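Local coordinates for pullulanase (Bacillus acidopullulyticus, PDB 2WAN), which hydrolyses alpha-1,6-glucosidic linkages in pullulan and at the branch points of starch-type polysaccharides, at residues Ser115-Asp120 and Leu288-Asp293; Phe775-Glu780 and Arg784-Asn789; Asn867-Tyr872 and Asn882-Asp887. One frame throughout, in Å; residues are numbered along the deposited sequence.

Interaction 1 (Ser115-Asp120 and Leu288-Asp293); sequences SNAYLD and LDVAAD
A seven-stranded mixed sheet whose first and last strands also pair, near the start of the modelled chain, brings Ala-117 and Leu-119 of strand 114-121 against Val-290 and Leu-288 of strand 288-292. The two strands are not hydrogen-bonded to each other; both pair with strand 295-302, which lies between them. The side chains of alternate residues on both strands point at each other, and all four are buried. The chain runs in roughly opposite senses on the two sides, with Ala-117 meeting Val-290 and, two residues on in the first strand and two back in the second, Leu-119 meeting Leu-288.

The closer pair is Ala-117 CB to Val-290 CG1 at 3.6 Å. With chi1 at 62°, CG1 of the valine stands between its backbone N and carbonyl carbon, and this methyl is the one that touches the alanine. Alanine suits the place because the backbones are close here, the CA atoms of Ala-117 and Val-290 lying 7.5 Å apart. Toward the other end the strands diverge, to 9.3 Å between the CA atoms of Leu-119 and Leu-288, and two longer side chains span the gap. Their contact is looser, Leu-119 CD2 to Leu-288 CD1 at 4.2 Å, the two chains meeting askew through one methyl each. Ile-300 of the intervening strand touches Leu-119, Leu-288 and Val-290.

Strand alternation sends Asn-116 and Tyr-118 to the other face. The amide ND2 of Asn-116 sits 3.3 Å above the plane of the Tyr-118 ring, over its centre, while the tyrosine OH bonds to Gln-571 and Thr-576.

Small and branched residues thus grade the packing to the changing strand separation. No hydrogen bond crosses between the strands, so the contact itself rests on dispersion and probably water exclusion, while the hydrogen-bonded strand 295-302 places the two strands.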
ATOM      1  N   SER A 115      19.996 -26.459  -3.262  1.00 29.17           N
ATOM      2  CA  SER A 115      20.112 -25.402  -2.244  1.00 28.91           C
ATOM      3  C   SER A 115      18.760 -24.930  -1.671  1.00 26.81           C
ATOM      4  O   SER A 115      18.721 -24.290  -0.620  1.00 28.82           O
ATOM      5  CB  SER A 115      20.937 -24.211  -2.755  1.00 28.06           C
ATOM      6  OG  SER A 115      20.321 -23.607  -3.876  1.00 31.15           O
ATOM      7  N   ASN A 116      17.680 -25.242  -2.378  1.00 25.50           N
ATOM      8  CA  ASN A 116      16.308 -24.930  -1.951  1.00 25.47           C
ATOM      9  C   ASN A 116      15.308 -25.754  -2.739  1.00 25.50           C
ATOM     10  O   ASN A 116      15.559 -26.094  -3.900  1.00 27.25           O
ATOM     11  CB  ASN A 116      15.974 -23.437  -2.146  1.00 23.51           C
ATOM     12  CG  ASN A 116      14.729 -23.008  -1.365  1.00 20.74           C
ATOM     13  OD1 ASN A 116      14.791 -22.806  -0.155  1.00 23.39           O
ATOM     14  ND2 ASN A 116      13.609 -22.862  -2.055  1.00 20.48           N
ATOM     15  N   ALA A 117      14.168 -26.069  -2.122  1.00 23.18           N
ATOM     16  CA  ALA A 117      13.082 -26.757  -2.819  1.00 23.92           C
ATOM     17  C   ALA A 117      11.711 -26.412  -2.243  1.00 23.99           C
ATOM     18  O   ALA A 117      11.520 -26.418  -1.018  1.00 25.04           O
ATOM     19  CB  ALA A 117      13.287 -28.275  -2.805  1.00 24.59           C
ATOM     20  N   TYR A 118      10.772 -26.121  -3.142  1.00 23.96           N
ATOM     21  CA  TYR A 118       9.410 -25.748  -2.772  1.00 22.89           C
ATOM     22  C   TYR A 118       8.405 -26.680  -3.414  1.00 22.68           C
ATOM     23  O   TYR A 118       8.529 -27.022  -4.588  1.00 22.12           O
ATOM     24  CB  TYR A 118       9.092 -24.316  -3.240  1.00 20.39           C
ATOM     25  CG  TYR A 118       9.719 -23.194  -2.452  1.00 22.57           C
ATOM     26  CD1 TYR A 118       9.727 -23.206  -1.044  1.00 19.05           C
ATOM     27  CD2 TYR A 118      10.258 -22.082  -3.106  1.00 17.48           C
ATOM     28  CE1 TYR A 118      10.274 -22.167  -0.319  1.00 20.21           C
ATOM     29  CE2 TYR A 118      10.798 -21.029  -2.394  1.00 19.21           C
ATOM     30  CZ  TYR A 118      10.804 -21.071  -0.990  1.00 19.80           C
ATOM     31  OH  TYR A 118      11.341 -20.038  -0.259  1.00 20.14           O
ATOM     32  N   LEU A 119       7.391 -27.068  -2.651  1.00 20.81           N
ATOM     33  CA  LEU A 119       6.252 -27.772  -3.192  1.00 21.31           C
ATOM     34  C   LEU A 119       5.236 -26.702  -3.592  1.00 22.81           C
ATOM     35  O   LEU A 119       4.540 -26.129  -2.733  1.00 20.41           O
ATOM     36  CB  LEU A 119       5.687 -28.757  -2.150  1.00 20.69           C
ATOM     37  CG  LEU A 119       4.580 -29.730  -2.568  1.00 20.18           C
ATOM     38  CD1 LEU A 119       5.059 -30.699  -3.686  1.00 21.32           C
ATOM     39  CD2 LEU A 119       4.067 -30.512  -1.352  1.00 20.46           C
ATOM     40  N   ASP A 120       5.176 -26.407  -4.891  1.00 20.87           N
ATOM     41  CA  ASP A 120       4.372 -25.281  -5.395  1.00 21.61           C
ATOM     42  C   ASP A 120       3.047 -25.678  -6.012  1.00 21.72           C
ATOM     43  O   ASP A 120       2.261 -24.818  -6.399  1.00 22.02           O
ATOM     44  CB  ASP A 120       5.177 -24.409  -6.375  1.00 20.99           C
ATOM     45  CG  ASP A 120       6.111 -23.440  -5.668  1.00 22.06           C
ATOM     46  OD1 ASP A 120       5.833 -23.036  -4.506  1.00 24.83           O
ATOM     47  OD2 ASP A 120       7.135 -23.064  -6.274  1.00 22.16           O
ATOM     48  N   LEU A 288       9.598 -34.128   3.690  1.00 32.69           N
ATOM     49  CA  LEU A 288       9.819 -34.459   2.282  1.00 30.98           C
ATOM     50  C   LEU A 288      11.194 -33.971   1.852  1.00 31.64           C
ATOM     51  O   LEU A 288      11.615 -32.871   2.222  1.00 29.34           O
ATOM     52  CB  LEU A 288       8.712 -33.861   1.398  1.00 31.06           C
ATOM     53  CG  LEU A 288       7.247 -33.956   1.866  1.00 30.14           C
ATOM     54  CD1 LEU A 288       6.342 -33.067   1.032  1.00 29.65           C
ATOM     55  CD2 LEU A 288       6.724 -35.403   1.873  1.00 31.80           C
ATOM     56  N   ASP A 289      11.897 -34.803   1.083  1.00 31.49           N
ATOM     57  CA  ASP A 289      13.256 -34.497   0.632  1.00 30.72           C
ATOM     58  C   ASP A 289      13.404 -34.719  -0.864  1.00 29.08           C
ATOM     59  O   ASP A 289      12.758 -35.597  -1.436  1.00 27.47           O
ATOM     60  CB  ASP A 289      14.284 -35.358   1.371  1.00 33.20           C
ATOM     61  CG  ASP A 289      14.918 -34.641   2.543  1.00 37.61           C
ATOM     62  OD1 ASP A 289      16.116 -34.884   2.805  1.00 46.70           O
ATOM     63  OD2 ASP A 289      14.232 -33.836   3.207  1.00 44.71           O
ATOM     64  N   VAL A 290      14.256 -33.913  -1.488  1.00 28.48           N
ATOM     65  CA  VAL A 290      14.566 -34.070  -2.904  1.00 30.30           C
ATOM     66  C   VAL A 290      16.079 -34.148  -3.081  1.00 29.17           C
ATOM     67  O   VAL A 290      16.832 -33.504  -2.354  1.00 28.90           O
ATOM     68  CB  VAL A 290      13.942 -32.933  -3.780  1.00 29.72           C
ATOM     69  CG1 VAL A 290      14.505 -31.577  -3.396  1.00 25.49           C
ATOM     70  CG2 VAL A 290      14.142 -33.212  -5.278  1.00 31.64           C
ATOM     71  N   ALA A 291      16.510 -34.978  -4.028  1.00 31.60           N
ATOM     72  CA  ALA A 291      17.919 -35.101  -4.370  1.00 32.45           C
ATOM     73  C   ALA A 291      18.057 -35.361  -5.864  1.00 32.11           C
ATOM     74  O   ALA A 291      17.082 -35.711  -6.538  1.00 31.42           O
ATOM     75  CB  ALA A 291      18.568 -36.238  -3.569  1.00 32.72           C
ATOM     76  N   ALA A 292      19.273 -35.165  -6.367  1.00 35.10           N
ATOM     77  CA  ALA A 292      19.667 -35.597  -7.708  1.00 36.28           C
ATOM     78  C   ALA A 292      21.089 -36.153  -7.650  1.00 36.96           C
ATOM     79  O   ALA A 292      21.838 -35.860  -6.709  1.00 35.64           O
ATOM     80  CB  ALA A 292      19.574 -34.446  -8.702  1.00 35.54           C
ATOM     81  N   ASP A 293      21.453 -36.953  -8.653  1.00 39.02           N
ATOM     82  CA  ASP A 293      22.793 -37.550  -8.734  1.00 40.53           C
ATOM     83  C   ASP A 293      23.898 -36.498  -8.681  1.00 39.64           C
ATOM     84  O   ASP A 293      23.931 -35.578  -9.503  1.00 41.30           O
ATOM     85  CB  ASP A 293      22.925 -38.402 -10.004  1.00 42.28           C
ATOM     86  CG  ASP A 293      22.199 -39.738  -9.892  1.00 47.02           C
ATOM     87  OD1 ASP A 293      22.207 -40.335  -8.795  1.00 54.83           O
ATOM     88  OD2 ASP A 293      21.624 -40.194 -10.905  1.00 54.24           O
TER

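Interaction 2 (Phe775-Glu780 and Arg784-Asn789); sequences FMQGGE and RTKGGN
The guanidinium of Arg-784 turns its edge to Gln-777, over the amide's face: Gln-777 OE1 and waters 1 and 2 lie at its rim, close to its plane, and the two flat groups stand 86° apart. Relative to the amide, the donor lies above the carbonyl plane, 67° out of it, rather than along a lone pair. The bond from Arg-784 NH1 to Gln-777 OE1 is still of normal length, 2.9 Å, and fairly straight at 154°. Both chains are extended and cross nearly at right angles.

Water 1 accepts from Arg-784 NH2 and Lys-786 NZ and donates to Gln-777 OE1, 3.1 Å away. Lys-786 NZ, 3.6 Å from Gln-777 OE1, also bonds to Ser-792 OG. Water 2 accepts from Arg-784 NH1 at 2.8 Å and donates to Gly-778 O and Glu-780 OE1. The other oxygen of Glu-780 is held by Thr-733 OG1 and the backbone N of Leu-740.

Gly-779 occupies the third position of a type II turn, where a positive phi suits glycine; lacking a side chain, it also lets the arginine CD pass close. Its carbonyl O accepts from Arg-784 N at 3.1 Å, joining the turn to the following loop.

This loop follows strand 773-777, the eighth of the catalytic (beta/alpha)8 barrel. NH1 is gripped by two acceptors, and NH2 by water 1 and Asn-800 O, which fixes the rotation of the buried guanidinium. Glu-780 OE1, 5.2 Å from Arg-784 NH1, probably helps balance the positive charge through water 2.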
ATOM      1  N   PHE A 775      -5.006  16.514   1.527  1.00  9.65           N
ATOM      2  CA  PHE A 775      -4.350  15.891   2.682  1.00 10.38           C
ATOM      3  C   PHE A 775      -3.280  16.860   3.131  1.00  9.76           C
ATOM      4  O   PHE A 775      -2.616  17.498   2.279  1.00 10.17           O
ATOM      5  CB  PHE A 775      -3.680  14.577   2.211  1.00 10.29           C
ATOM      6  CG  PHE A 775      -2.703  13.972   3.202  1.00 10.72           C
ATOM      7  CD1 PHE A 775      -3.079  12.892   4.007  1.00 10.62           C
ATOM      8  CD2 PHE A 775      -1.398  14.452   3.300  1.00  9.90           C
ATOM      9  CE1 PHE A 775      -2.162  12.302   4.891  1.00 11.88           C
ATOM     10  CE2 PHE A 775      -0.489  13.886   4.186  1.00  9.53           C
ATOM     11  CZ  PHE A 775      -0.879  12.816   4.998  1.00 10.39           C
ATOM     12  N   MET A 776      -3.099  16.973   4.446  1.00 10.48           N
ATOM     13  CA  MET A 776      -1.996  17.792   4.985  1.00 11.36           C
ATOM     14  C   MET A 776      -1.319  17.073   6.143  1.00 11.94           C
ATOM     15  O   MET A 776      -1.975  16.341   6.914  1.00  9.78           O
ATOM     16  CB  MET A 776      -2.504  19.171   5.434  1.00 13.85           C
ATOM     17  CG  MET A 776      -3.527  19.129   6.584  1.00 12.03           C
ATOM     18  SD  MET A 776      -4.115  20.730   7.151  1.00 11.63           S
ATOM     19  CE  MET A 776      -2.655  21.352   7.997  1.00 15.86           C
ATOM     20  N   GLN A 777      -0.006  17.283   6.263  1.00  9.97           N
ATOM     21  CA  GLN A 777       0.715  16.823   7.443  1.00  9.50           C
ATOM     22  C   GLN A 777       0.299  17.697   8.627  1.00 10.42           C
ATOM     23  O   GLN A 777       0.407  18.917   8.578  1.00  9.59           O
ATOM     24  CB  GLN A 777       2.231  16.948   7.251  1.00 10.18           C
ATOM     25  CG  GLN A 777       2.998  16.339   8.450  1.00 10.48           C
ATOM     26  CD  GLN A 777       4.514  16.451   8.392  1.00 13.21           C
ATOM     27  OE1 GLN A 777       5.192  15.833   9.213  1.00 13.87           O
ATOM     28  NE2 GLN A 777       5.058  17.246   7.455  1.00 12.25           N
ATOM     29  N   GLY A 778      -0.191  17.071   9.692  1.00  9.01           N
ATOM     30  CA  GLY A 778      -0.595  17.829  10.878  1.00  8.33           C
ATOM     31  C   GLY A 778       0.539  18.715  11.380  1.00 10.04           C
ATOM     32  O   GLY A 778       1.682  18.299  11.457  1.00  9.12           O
ATOM     33  N   GLY A 779       0.215  19.959  11.684  1.00  8.49           N
ATOM     34  CA  GLY A 779       1.211  20.885  12.208  1.00 10.99           C
ATOM     35  C   GLY A 779       1.739  21.827  11.159  1.00 11.07           C
ATOM     36  O   GLY A 779       2.373  22.813  11.494  1.00  9.35           O
ATOM     37  N   GLU A 780       1.470  21.564   9.883  1.00 10.15           N
ATOM     38  CA  GLU A 780       1.936  22.510   8.849  1.00  9.59           C
ATOM     39  C   GLU A 780       1.288  23.895   9.017  1.00 10.17           C
ATOM     40  O   GLU A 780       1.888  24.915   8.642  1.00  9.72           O
ATOM     41  CB  GLU A 780       1.698  21.967   7.428  1.00 12.44           C
ATOM     42  CG  GLU A 780       2.434  20.667   7.063  1.00 11.72           C
ATOM     43  CD  GLU A 780       3.956  20.756   7.126  1.00 14.30           C
ATOM     44  OE1 GLU A 780       4.540  20.974   8.215  1.00 13.33           O
ATOM     45  OE2 GLU A 780       4.562  20.549   6.064  1.00 13.87           O
ATOM     46  N   ARG A 784       5.300  23.779  11.713  1.00 10.01           N
ATOM     47  CA  ARG A 784       6.027  22.788  12.507  1.00 12.06           C
ATOM     48  C   ARG A 784       7.395  22.521  11.878  1.00 12.65           C
ATOM     49  O   ARG A 784       7.526  22.483  10.656  1.00 11.36           O
ATOM     50  CB  ARG A 784       5.207  21.500  12.619  1.00 11.34           C
ATOM     51  CG  ARG A 784       5.939  20.305  13.217  1.00 11.93           C
ATOM     52  CD  ARG A 784       4.905  19.286  13.661  1.00  9.72           C
ATOM     53  NE  ARG A 784       5.435  17.951  13.934  1.00 10.71           N
ATOM     54  CZ  ARG A 784       5.548  16.998  13.016  1.00 13.72           C
ATOM     55  NH1 ARG A 784       5.219  17.261  11.757  1.00 11.58           N
ATOM     56  NH2 ARG A 784       5.989  15.783  13.361  1.00 12.17           N
ATOM     57  N   THR A 785       8.415  22.415  12.725  1.00 11.55           N
ATOM     58  CA  THR A 785       9.789  22.235  12.256  1.00 11.29           C
ATOM     59  C   THR A 785      10.422  21.013  12.924  1.00 11.68           C
ATOM     60  O   THR A 785      10.209  20.773  14.123  1.00 13.94           O
ATOM     61  CB  THR A 785      10.657  23.515  12.504  1.00 10.85           C
ATOM     62  OG1 THR A 785      12.008  23.267  12.094  1.00 12.06           O
ATOM     63  CG2 THR A 785      10.656  23.923  13.961  1.00 14.46           C
ATOM     64  N   LYS A 786      11.167  20.238  12.133  1.00 12.38           N
ATOM     65  CA  LYS A 786      11.938  19.095  12.621  1.00 11.52           C
ATOM     66  C   LYS A 786      13.423  19.445  12.639  1.00 13.13           C
ATOM     67  O   LYS A 786      14.286  18.553  12.692  1.00 12.61           O
ATOM     68  CB  LYS A 786      11.718  17.872  11.723  1.00 12.06           C
ATOM     69  CG  LYS A 786      10.268  17.321  11.787  1.00 10.91           C
ATOM     70  CD  LYS A 786      10.009  16.199  10.806  1.00 13.99           C
ATOM     71  CE  LYS A 786       8.551  15.643  10.944  1.00 11.47           C
ATOM     72  NZ  LYS A 786       8.375  14.469  10.030  1.00 12.02           N
ATOM     73  N   GLY A 787      13.717  20.739  12.587  1.00 13.52           N
ATOM     74  CA  GLY A 787      15.116  21.192  12.523  1.00 16.94           C
ATOM     75  C   GLY A 787      15.848  20.684  11.295  1.00 18.34           C
ATOM     76  O   GLY A 787      17.079  20.540  11.315  1.00 18.60           O
ATOM     77  N   GLY A 788      15.102  20.413  10.224  1.00 16.62           N
ATOM     78  CA  GLY A 788      15.674  19.946   8.978  1.00 15.93           C
ATOM     79  C   GLY A 788      15.763  18.444   8.801  1.00 17.90           C
ATOM     80  O   GLY A 788      16.206  17.976   7.757  1.00 18.67           O
ATOM     81  N   ASN A 789      15.351  17.685   9.818  1.00 16.71           N
ATOM     82  CA  ASN A 789      15.348  16.228   9.737  1.00 16.31           C
ATOM     83  C   ASN A 789      14.456  15.758   8.583  1.00 18.67           C
ATOM     84  O   ASN A 789      13.317  16.211   8.457  1.00 17.78           O
ATOM     85  CB  ASN A 789      14.848  15.647  11.066  1.00 15.64           C
ATOM     86  CG  ASN A 789      15.213  14.194  11.239  1.00 15.62           C
ATOM     87  OD1 ASN A 789      14.808  13.349  10.440  1.00 18.15           O
ATOM     88  ND2 ASN A 789      15.975  13.891  12.290  1.00 19.75           N
TER
HETATM   89  O   HOH W   1       5.963  13.669  11.291  1.00 13.12           O
HETATM   90  O   HOH W   2       4.063  19.409  10.331  1.00 13.44           O
HETATM   91  O   HOH W   3       6.103  23.060   8.396  1.00 10.22           O

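Interaction 3 (Asn867-Tyr872 and Asn882-Asp887); sequences NIIVMY and NLPSGD
A chi1 of -74° sets CG1 of Ile-869 beside its backbone N, and a nearly extended chi2 of 170° carries CD1 out to Leu-883 and Pro-884. Leu-883 has a similar first torsion, -61°, which brings its CD2 round to the isoleucine although its CB does not point straight across. The contact lies in the C-terminal all-beta domain of the pullulanase and joins strand 868-873 to the loop between strands 879-882 and 888-893.

A single methyl does the touching on the strand side. Ile-869 CD1 lies 3.9 Å from Leu-883 CD2, the two side chains crossing at a slant, and it meets the proline tip to tip. Isoleucine suits a strand through its beta branching, and its longer CG1 branch gives it reach: the CA atoms of Ile-869 and Leu-883 are 9.0 Å apart. Leucine supplies a flexible apolar arm at the start of the loop, while proline offers a rigid hydrocarbon edge and has no backbone N-H to satisfy.

Trp-888, where the chain re-enters a strand, touches both Ile-869 and Leu-883; its NE1 bonds back to Pro-884 O. Glu-855 of the adjacent strand 852-856 touches Ile-869 and Pro-884.

Polar ties between the two sides are indirect and run through the last residue of the chain: Gln-921 takes a bond from Asn-867 ND2 on OE1 and gives bonds from NE2 to the carbonyls of Ser-885 and Asp-887. Between the segments themselves the contact is wholly apolar, and its closest approach is Ile-869 CD1 to the ring carbon CD of Pro-884, at 3.7 Å.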
ATOM      1  N   ASN A 867     -20.407  31.368 -10.204  1.00 10.36           N
ATOM      2  CA  ASN A 867     -19.084  31.256 -10.773  1.00 11.10           C
ATOM      3  C   ASN A 867     -18.063  31.554  -9.684  1.00  9.36           C
ATOM      4  O   ASN A 867     -18.232  32.531  -8.926  1.00 10.21           O
ATOM      5  CB  ASN A 867     -18.915  32.277 -11.922  1.00 11.91           C
ATOM      6  CG  ASN A 867     -19.819  31.985 -13.104  1.00 17.77           C
ATOM      7  OD1 ASN A 867     -20.015  30.824 -13.497  1.00 13.88           O
ATOM      8  ND2 ASN A 867     -20.384  33.044 -13.685  1.00 14.57           N
ATOM      9  N   ILE A 868     -17.031  30.715  -9.607  1.00  9.48           N
ATOM     10  CA  ILE A 868     -15.896  30.967  -8.726  1.00  9.44           C
ATOM     11  C   ILE A 868     -14.628  31.040  -9.553  1.00 10.83           C
ATOM     12  O   ILE A 868     -14.359  30.168 -10.383  1.00 10.36           O
ATOM     13  CB  ILE A 868     -15.738  29.857  -7.661  1.00  9.98           C
ATOM     14  CG1 ILE A 868     -17.068  29.638  -6.918  1.00 11.19           C
ATOM     15  CG2 ILE A 868     -14.570  30.200  -6.686  1.00 13.36           C
ATOM     16  CD1 ILE A 868     -17.047  28.511  -5.897  1.00 12.82           C
ATOM     17  N   ILE A 869     -13.835  32.091  -9.331  1.00  8.72           N
ATOM     18  CA  ILE A 869     -12.521  32.160  -9.979  1.00 11.27           C
ATOM     19  C   ILE A 869     -11.417  32.013  -8.940  1.00  9.17           C
ATOM     20  O   ILE A 869     -11.485  32.618  -7.883  1.00 10.85           O
ATOM     21  CB  ILE A 869     -12.309  33.468 -10.786  1.00  9.94           C
ATOM     22  CG1 ILE A 869     -13.129  33.419 -12.066  1.00  9.92           C
ATOM     23  CG2 ILE A 869     -10.788  33.672 -11.103  1.00 11.72           C
ATOM     24  CD1 ILE A 869     -13.165  34.766 -12.816  1.00 13.40           C
ATOM     25  N   VAL A 870     -10.428  31.167  -9.239  1.00  7.95           N
ATOM     26  CA  VAL A 870      -9.244  31.030  -8.388  1.00  9.01           C
ATOM     27  C   VAL A 870      -8.019  31.318  -9.267  1.00 10.81           C
ATOM     28  O   VAL A 870      -7.939  30.824 -10.391  1.00 11.30           O
ATOM     29  CB  VAL A 870      -9.104  29.579  -7.829  1.00 11.33           C
ATOM     30  CG1 VAL A 870      -7.781  29.380  -7.060  1.00 10.26           C
ATOM     31  CG2 VAL A 870     -10.298  29.219  -6.933  1.00 11.67           C
ATOM     32  N   MET A 871      -7.065  32.095  -8.751  1.00  9.22           N
ATOM     33  CA  MET A 871      -5.774  32.287  -9.441  1.00  9.38           C
ATOM     34  C   MET A 871      -4.607  32.184  -8.465  1.00  9.71           C
ATOM     35  O   MET A 871      -4.605  32.863  -7.424  1.00 11.64           O
ATOM     36  CB  MET A 871      -5.723  33.647 -10.159  1.00  9.25           C
ATOM     37  CG  MET A 871      -4.366  33.907 -10.824  1.00 12.00           C
ATOM     38  SD  MET A 871      -4.488  35.350 -11.883  1.00 14.09           S
ATOM     39  CE  MET A 871      -2.750  35.808 -11.990  1.00 15.25           C
ATOM     40  N   TYR A 872      -3.634  31.336  -8.805  1.00 10.34           N
ATOM     41  CA  TYR A 872      -2.401  31.197  -8.030  1.00 10.67           C
ATOM     42  C   TYR A 872      -1.342  32.071  -8.675  1.00 11.34           C
ATOM     43  O   TYR A 872      -1.068  31.921  -9.871  1.00 11.28           O
ATOM     44  CB  TYR A 872      -1.901  29.748  -8.025  1.00 10.45           C
ATOM     45  CG  TYR A 872      -2.946  28.697  -7.713  1.00 11.40           C
ATOM     46  CD1 TYR A 872      -3.698  28.747  -6.545  1.00 10.59           C
ATOM     47  CD2 TYR A 872      -3.137  27.629  -8.577  1.00 10.67           C
ATOM     48  CE1 TYR A 872      -4.665  27.747  -6.264  1.00 10.39           C
ATOM     49  CE2 TYR A 872      -4.093  26.645  -8.316  1.00 10.68           C
ATOM     50  CZ  TYR A 872      -4.846  26.717  -7.164  1.00 12.27           C
ATOM     51  OH  TYR A 872      -5.773  25.731  -6.920  1.00 10.36           O
ATOM     52  N   ASN A 882      -7.528  39.197 -16.598  1.00 11.21           N
ATOM     53  CA  ASN A 882      -8.704  39.652 -17.329  1.00 12.96           C
ATOM     54  C   ASN A 882      -9.900  38.828 -16.922  1.00 12.85           C
ATOM     55  O   ASN A 882      -9.804  37.605 -16.859  1.00 14.14           O
ATOM     56  CB  ASN A 882      -8.448  39.545 -18.822  1.00 13.47           C
ATOM     57  CG  ASN A 882      -7.455  40.600 -19.290  1.00 16.11           C
ATOM     58  OD1 ASN A 882      -7.601  41.765 -18.950  1.00 17.51           O
ATOM     59  ND2 ASN A 882      -6.428  40.187 -20.020  1.00 16.12           N
ATOM     60  N   LEU A 883     -11.013  39.495 -16.632  1.00 13.25           N
ATOM     61  CA  LEU A 883     -12.175  38.785 -16.096  1.00 13.65           C
ATOM     62  C   LEU A 883     -13.273  38.578 -17.143  1.00 15.05           C
ATOM     63  O   LEU A 883     -13.421  39.399 -18.062  1.00 14.62           O
ATOM     64  CB  LEU A 883     -12.735  39.515 -14.877  1.00 13.00           C
ATOM     65  CG  LEU A 883     -11.806  39.685 -13.675  1.00 17.69           C
ATOM     66  CD1 LEU A 883     -12.429  40.659 -12.676  1.00 16.55           C
ATOM     67  CD2 LEU A 883     -11.552  38.316 -13.032  1.00 18.98           C
ATOM     68  N   PRO A 884     -14.043  37.472 -17.015  1.00 14.79           N
ATOM     69  CA  PRO A 884     -15.279  37.366 -17.796  1.00 15.31           C
ATOM     70  C   PRO A 884     -16.249  38.485 -17.427  1.00 14.85           C
ATOM     71  O   PRO A 884     -16.071  39.162 -16.400  1.00 14.59           O
ATOM     72  CB  PRO A 884     -15.861  36.010 -17.375  1.00 13.70           C
ATOM     73  CG  PRO A 884     -14.674  35.241 -16.788  1.00 14.13           C
ATOM     74  CD  PRO A 884     -13.855  36.317 -16.118  1.00 14.29           C
ATOM     75  N   SER A 885     -17.299  38.641 -18.230  1.00 17.36           N
ATOM     76  CA  SER A 885     -18.266  39.726 -18.051  1.00 17.27           C
ATOM     77  C   SER A 885     -18.906  39.749 -16.663  1.00 15.95           C
ATOM     78  O   SER A 885     -18.956  38.723 -15.968  1.00 16.43           O
ATOM     79  CB  SER A 885     -19.370  39.634 -19.125  1.00 19.68           C
ATOM     80  OG  SER A 885     -20.115  38.436 -18.957  1.00 26.05           O
ATOM     81  N   GLY A 886     -19.375  40.931 -16.266  1.00 15.42           N
ATOM     82  CA  GLY A 886     -20.173  41.073 -15.066  1.00 18.08           C
ATOM     83  C   GLY A 886     -19.408  41.536 -13.846  1.00 17.18           C
ATOM     84  O   GLY A 886     -18.190  41.753 -13.897  1.00 17.50           O
ATOM     85  N   ASP A 887     -20.151  41.710 -12.761  1.00 16.27           N
ATOM     86  CA  ASP A 887     -19.600  42.134 -11.480  1.00 18.26           C
ATOM     87  C   ASP A 887     -19.004  40.945 -10.734  1.00 17.48           C
ATOM     88  O   ASP A 887     -19.668  39.910 -10.565  1.00 17.50           O
ATOM     89  CB  ASP A 887     -20.697  42.778 -10.628  1.00 20.19           C
ATOM     90  CG  ASP A 887     -20.146  43.390  -9.345  1.00 26.52           C
ATOM     91  OD1 ASP A 887     -20.465  42.885  -8.258  1.00 34.21           O
ATOM     92  OD2 ASP A 887     -19.355  44.349  -9.434  1.00 34.07           O
TER

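How the interactions relate
The three contacts follow one another along the chain and belong to separate parts of it: the first beta sheet of the modelled chain, the catalytic barrel and the C-terminal all-beta domain. Interaction 2 runs from the C-terminal end of strand 773-777 into the loop that follows, at the end of the barrel where enzymes of the alpha-amylase family carry their active site. Interaction 3 is its nearer neighbour, about 34 Å away between centres and about 13 Å between nearest atoms. Interaction 1 lies across the molecule, its centre about 52 Å from that of interaction 2 and about 72 Å from that of interaction 3. Interactions 1 and 3 are apolar; interaction 2 is polar and hydrated.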